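Local coordinates for putative uronate isomerase (Thermotoga maritima, PDB 4NAR), which is of unproven function but may act as a lactate racemase or a related isomerase, at residues W283-G288 / P309-F314; G301-I306 / G392-S397. All blocks are in the same frame, centred on the assembly; numbering follows the deposited sequence.

Contact 1: W283-G288 / P309-F314; sequences WTAGKG and PHIKRF. With SO4 (sulfate ion), chain B; SO4 (sulfate ion), chain C.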
loop_
_atom_site.group_PDB
_atom_site.type_symbol
_atom_site.label_atom_id
_atom_site.label_comp_id
_atom_site.label_asym_id
_atom_site.label_seq_id
_atom_site.Cartn_x
_atom_site.Cartn_y
_atom_site.Cartn_z
ATOM N N TRP A 283 8.732 6.720 -3.054
ATOM C CA TRP A 283 7.424 6.129 -3.331
ATOM C C TRP A 283 6.768 5.583 -2.068
ATOM O O TRP A 283 5.587 5.814 -1.846
ATOM C CB TRP A 283 7.543 5.001 -4.357
ATOM C CG TRP A 283 6.238 4.633 -5.034
ATOM C CD1 TRP A 283 5.455 3.529 -4.795
ATOM C CD2 TRP A 283 5.588 5.362 -6.085
ATOM N NE1 TRP A 283 4.361 3.533 -5.637
ATOM C CE2 TRP A 283 4.419 4.646 -6.437
ATOM C CE3 TRP A 283 5.892 6.546 -6.775
ATOM C CZ2 TRP A 283 3.541 5.088 -7.448
ATOM C CZ3 TRP A 283 5.031 6.980 -7.777
ATOM C CH2 TRP A 283 3.861 6.258 -8.097
ATOM N N THR A 284 7.520 4.867 -1.235
ATOM C CA THR A 284 6.948 4.413 0.027
ATOM C C THR A 284 7.228 5.350 1.208
ATOM O O THR A 284 6.383 5.479 2.109
ATOM C CB THR A 284 7.383 2.997 0.388
ATOM O OG1 THR A 284 8.814 2.893 0.281
ATOM C CG2 THR A 284 6.709 1.995 -0.533
ATOM N N ALA A 285 8.390 6.004 1.215
ATOM C CA ALA A 285 8.713 6.881 2.341
ATOM C C ALA A 285 7.771 8.093 2.389
ATOM O O ALA A 285 7.637 8.747 3.440
ATOM C CB ALA A 285 10.149 7.317 2.303
ATOM N N GLY A 286 7.107 8.363 1.261
ATOM C CA GLY A 286 6.086 9.402 1.182
ATOM C C GLY A 286 4.941 9.219 2.182
ATOM O O GLY A 286 4.242 10.194 2.504
ATOM N N LYS A 287 4.744 7.988 2.668
ATOM C CA LYS A 287 3.813 7.717 3.784
ATOM C C LYS A 287 4.007 8.668 4.976
ATOM O O LYS A 287 3.053 8.981 5.700
ATOM C CB LYS A 287 3.945 6.269 4.264
ATOM C CG LYS A 287 2.954 5.303 3.622
ATOM C CD LYS A 287 3.557 3.905 3.473
ATOM C CE LYS A 287 2.514 2.902 3.010
ATOM N NZ LYS A 287 1.811 3.359 1.765
ATOM N N GLY A 288 5.247 9.125 5.161
ATOM C CA GLY A 288 5.561 10.118 6.171
ATOM C C GLY A 288 4.771 11.402 6.000
ATOM O O GLY A 288 4.316 11.987 6.989
ATOM N N PRO A 309 18.079 8.227 5.889
ATOM C CA PRO A 309 19.452 8.369 5.379
ATOM C C PRO A 309 19.833 7.359 4.305
ATOM O O PRO A 309 20.782 7.600 3.551
ATOM C CB PRO A 309 20.327 8.135 6.627
ATOM C CG PRO A 309 19.429 7.402 7.613
ATOM C CD PRO A 309 18.050 7.969 7.342
ATOM N N HIS A 310 19.126 6.235 4.251
ATOM C CA HIS A 310 19.484 5.145 3.349
ATOM C C HIS A 310 18.899 5.322 1.941
ATOM O O HIS A 310 19.363 4.705 0.985
ATOM C CB HIS A 310 19.010 3.813 3.948
ATOM C CG HIS A 310 17.576 3.828 4.387
ATOM N ND1 HIS A 310 17.140 4.523 5.509
ATOM C CD2 HIS A 310 16.463 3.249 3.863
ATOM C CE1 HIS A 310 15.843 4.356 5.654
ATOM N NE2 HIS A 310 15.399 3.588 4.664
ATOM N N ILE A 311 17.872 6.152 1.815
ATOM C CA ILE A 311 17.162 6.272 0.548
ATOM C C ILE A 311 17.950 7.108 -0.463
ATOM O O ILE A 311 18.502 8.168 -0.116
ATOM C CB ILE A 311 15.749 6.861 0.752
ATOM C CG1 ILE A 311 14.868 5.855 1.501
ATOM C CG2 ILE A 311 15.097 7.248 -0.591
ATOM C CD1 ILE A 311 13.443 6.339 1.712
ATOM N N LYS A 312 17.996 6.627 -1.707
ATOM C CA LYS A 312 18.736 7.319 -2.761
ATOM C C LYS A 312 17.991 7.368 -4.107
ATOM O O LYS A 312 18.570 7.753 -5.128
ATOM C CB LYS A 312 20.149 6.715 -2.913
ATOM C CG LYS A 312 20.200 5.195 -2.777
ATOM C CD LYS A 312 21.645 4.663 -2.816
ATOM C CE LYS A 312 21.688 3.119 -2.878
ATOM N NZ LYS A 312 22.215 2.591 -4.187
ATOM N N ARG A 313 16.710 6.996 -4.106
ATOM C CA ARG A 313 15.902 7.026 -5.332
ATOM C C ARG A 313 14.422 7.342 -5.046
ATOM O O ARG A 313 13.968 7.280 -3.900
ATOM C CB ARG A 313 16.014 5.695 -6.074
ATOM C CG ARG A 313 15.073 4.642 -5.499
ATOM C CD ARG A 313 15.534 3.250 -5.865
ATOM N NE ARG A 313 14.606 2.215 -5.407
ATOM C CZ ARG A 313 14.949 1.179 -4.637
ATOM N NH1 ARG A 313 16.206 1.049 -4.216
ATOM N NH2 ARG A 313 14.030 0.276 -4.283
ATOM N N PHE A 314 13.675 7.689 -6.089
ATOM C CA PHE A 314 12.263 8.000 -5.926
ATOM C C PHE A 314 11.396 6.772 -6.184
ATOM O O PHE A 314 10.399 6.541 -5.480
ATOM C CB PHE A 314 11.852 9.150 -6.846
ATOM C CG PHE A 314 12.540 10.438 -6.526
ATOM C CD1 PHE A 314 11.982 11.327 -5.601
ATOM C CD2 PHE A 314 13.766 10.750 -7.116
ATOM C CE1 PHE A 314 12.638 12.519 -5.277
ATOM C CE2 PHE A 314 14.425 11.942 -6.813
ATOM C CZ PHE A 314 13.862 12.827 -5.889
HETATM S S SO4 B . 1.433 1.107 -6.184
HETATM O O1 SO4 B . -0.039 1.099 -6.143
HETATM O O2 SO4 B . 1.925 -0.278 -6.106
HETATM O O3 SO4 B . 1.878 1.750 -7.429
HETATM O O4 SO4 B . 1.952 1.878 -5.034
HETATM S S SO4 C . 1.171 -0.088 0.294
HETATM O O1 SO4 C . -0.108 -0.755 0.614
HETATM O O2 SO4 C . 2.072 -1.047 -0.372
HETATM O O3 SO4 C . 0.989 1.072 -0.596
HETATM O O4 SO4 C . 1.763 0.352 1.561
#
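The backbone N-H of Trp283, in the opening turn of helix 282-285, donates to the carbonyl O of Phe314; N and O lie 2.9 Å apart, the N-H approaches in the carbonyl plane, and the bond bends to 151° at the hydrogen. A helix has no carbonyl of its own to offer an N-H so near its start, and the loop supplies one. Trp283 CB also rests against the same oxygen, with CB and Phe314 O 3.4 Å apart. Two residues along, the methyl of Ala285 meets the end of Ile311, CB to CD1 3.5 Å, a small apolar contact between loop and helix. The indole heads the other way: CG stands anti to the backbone N of Trp283 (chi1 -161°), carrying the ring off the loop and presenting its edge to the chain B sulfate, whose sulfur lies in the ring plane. There Trp283 NE1 donates to sulfate O4 at 3.0 Å and 156°, and Thr72, His180 and Asn348 also bond this ion, probably a crystallisation component. A phenylalanine in place of Trp283 would probably leave O4 without its indole N-H donor. Lys287, bent at its second and fourth torsions, sends NZ to O4 of the chain C sulfate, a weak bond of 3.0 Å, beside Arg41, His154 and Lys164, while Glu155 forms a salt bridge with the same ammonium. The loop 309-314 thus leads from strand 302-308 past the start of helix 282-285 to helix 318-327, whose Met320 and Ile324 pack on the indole, while His352 stacks with the ring and His315 meets it edge-to-face.

Contact 2: G301-I306 / G392-S397; sequences GGQIII and GYMDPS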
loop_
_atom_site.group_PDB
_atom_site.type_symbol
_atom_site.label_atom_id
_atom_site.label_comp_id
_atom_site.label_asym_id
_atom_site.label_seq_id
_atom_site.Cartn_x
_atom_site.Cartn_y
_atom_site.Cartn_z
ATOM N N GLY A 301 2.707 26.435 7.067
ATOM C CA GLY A 301 4.146 26.645 7.106
ATOM C C GLY A 301 4.876 25.565 7.898
ATOM O O GLY A 301 6.095 25.643 8.104
ATOM N N GLY A 302 4.136 24.555 8.352
ATOM C CA GLY A 302 4.741 23.467 9.099
ATOM C C GLY A 302 5.691 22.658 8.237
ATOM O O GLY A 302 5.567 22.621 7.007
ATOM N N GLN A 303 6.644 22.005 8.883
ATOM C CA GLN A 303 7.625 21.212 8.167
ATOM C C GLN A 303 7.414 19.731 8.414
ATOM O O GLN A 303 7.403 19.282 9.574
ATOM C CB GLN A 303 9.034 21.564 8.617
ATOM C CG GLN A 303 9.517 22.937 8.195
ATOM C CD GLN A 303 10.844 23.282 8.845
ATOM O OE1 GLN A 303 10.999 23.158 10.062
ATOM N NE2 GLN A 303 11.814 23.695 8.037
ATOM N N ILE A 304 7.253 18.980 7.324
ATOM C CA ILE A 304 7.375 17.534 7.388
ATOM C C ILE A 304 8.760 17.123 6.884
ATOM O O ILE A 304 9.128 17.412 5.736
ATOM C CB ILE A 304 6.295 16.820 6.570
ATOM C CG1 ILE A 304 4.916 17.320 6.982
ATOM C CG2 ILE A 304 6.393 15.317 6.791
ATOM C CD1 ILE A 304 3.776 16.563 6.339
ATOM N N ILE A 305 9.518 16.461 7.755
ATOM C CA ILE A 305 10.856 15.989 7.440
ATOM C C ILE A 305 10.881 14.470 7.373
ATOM O O ILE A 305 10.695 13.777 8.384
ATOM C CB ILE A 305 11.872 16.452 8.507
ATOM C CG1 ILE A 305 11.957 17.978 8.519
ATOM C CG2 ILE A 305 13.241 15.820 8.267
ATOM C CD1 ILE A 305 12.334 18.550 9.876
ATOM N N ILE A 306 11.129 13.953 6.180
ATOM C CA ILE A 306 11.189 12.523 5.963
ATOM C C ILE A 306 12.634 12.074 6.182
ATOM O O ILE A 306 13.507 12.220 5.307
ATOM C CB ILE A 306 10.687 12.185 4.548
ATOM C CG1 ILE A 306 9.197 12.519 4.461
ATOM C CG2 ILE A 306 10.948 10.710 4.197
ATOM C CD1 ILE A 306 8.770 12.962 3.083
ATOM N N GLY A 392 12.278 20.060 -0.206
ATOM C CA GLY A 392 13.315 20.584 0.668
ATOM C C GLY A 392 14.401 19.560 0.970
ATOM O O GLY A 392 14.294 18.390 0.569
ATOM N N TYR A 393 15.444 19.992 1.689
ATOM C CA TYR A 393 16.560 19.109 2.051
ATOM C C TYR A 393 17.072 19.366 3.469
ATOM O O TYR A 393 17.112 20.507 3.929
ATOM C CB TYR A 393 17.728 19.272 1.067
ATOM C CG TYR A 393 18.990 18.508 1.455
ATOM C CD1 TYR A 393 20.003 19.112 2.208
ATOM C CD2 TYR A 393 19.166 17.176 1.069
ATOM C CE1 TYR A 393 21.149 18.405 2.565
ATOM C CE2 TYR A 393 20.313 16.466 1.414
ATOM C CZ TYR A 393 21.299 17.087 2.155
ATOM O OH TYR A 393 22.430 16.376 2.495
HETATM N N MSE A 394 17.475 18.295 4.148
HETATM C CA MSE A 394 18.242 18.414 5.387
HETATM C C MSE A 394 19.278 17.312 5.401
HETATM O O MSE A 394 18.985 16.168 5.026
HETATM C CB MSE A 394 17.357 18.326 6.641
HETATM C CG MSE A 394 16.822 19.659 7.133
HETATM SE SE MSE A 394 15.790 19.483 8.799
HETATM C CE MSE A 394 14.923 21.236 8.781
ATOM N N ASP A 395 20.495 17.669 5.802
ATOM C CA ASP A 395 21.563 16.702 5.989
ATOM C C ASP A 395 21.070 15.699 7.017
ATOM O O ASP A 395 20.785 16.084 8.155
ATOM C CB ASP A 395 22.805 17.417 6.519
ATOM C CG ASP A 395 24.064 16.563 6.446
ATOM O OD1 ASP A 395 23.968 15.308 6.372
ATOM O OD2 ASP A 395 25.167 17.166 6.470
ATOM N N PRO A 396 20.950 14.415 6.617
ATOM C CA PRO A 396 20.464 13.349 7.508
ATOM C C PRO A 396 21.370 13.133 8.720
ATOM O O PRO A 396 20.896 12.651 9.756
ATOM C CB PRO A 396 20.485 12.093 6.616
ATOM C CG PRO A 396 21.479 12.414 5.520
ATOM C CD PRO A 396 21.286 13.895 5.277
ATOM N N SER A 397 22.650 13.479 8.592
ATOM C CA SER A 397 23.593 13.288 9.692
ATOM C C SER A 397 23.391 14.332 10.787
ATOM O O SER A 397 23.847 14.150 11.912
ATOM C CB SER A 397 25.040 13.339 9.193
ATOM O OG SER A 397 25.443 14.680 8.955
#
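Met394 turns its side chain toward strand 302-308 through a first torsion of -90°, and its chain then runs fully extended, carrying the selenium of this selenomethionine across to Ile305. Ile305 answers by placing CG1 anti to its carbonyl carbon, which swings CD1 out to meet it. SE of Met394 and CD1 of Ile305 come within 3.7 Å, and CG1 of Ile305 lies 4.1 Å from the same selenium. The two side chains cross at about a right angle, so the isoleucine tip abuts the selenoether end of the extended chain instead of running alongside it. Beyond the selenium, the terminal methyl CE of Met394 sits 3.9 Å from Ile305 CD1 and 4.0 Å from NE2 of Gln303. Gln303, also roughly perpendicular to Met394, is thus met at its amide nitrogen by a methyl, a van der Waals touch with no hydrogen bond. No backbone bond joins the two segments, and the CA atoms of Ile305 and Met394 stay 8.0 Å apart; side chains alone close the distance. Just past Met394 the chain makes an Asx turn: OD1 of Asp395 accepts the backbone N-H of Ser397, N to OD1 3.2 Å and 158° at the hydrogen, with the nitrogen approaching from above the carboxylate plane. Gln303 and Ile305 share one face of their strand, where Ile376 of strand 373-379 packs on both and Val272 and Phe404 also reach Ile305, while Ile399 adjoins Met394. The contact therefore spans strand 373-379, which lies between 302-308 and the outermost strand 392-393 in a parallel five-stranded sheet. Helix 383-388 links 373-379 to 392-393 in a beta-alpha-beta crossover, and Tyr393 packs against that helix.

The two contacts are neighbours in one part of the fold, their centres about 13 Å apart, and strand 302-308 of contact 2 runs directly into loop 309-314 of contact 1. They also touch across space: Ala285 O lies 3.9 Å from Ile306 CG2, and Pro309 CB meets Pro396 CB at 4.0 Å. Their relation to the bound ions differs. Segment 283-288 reaches both sulfates, whose sulfur atoms (S of the chain B ion and S of the chain C ion) are 6.6 Å apart, consistent with an anion-binding pocket. Contact 2 is remote from it and serves as packing within the sheet against which segment 283-288 lies.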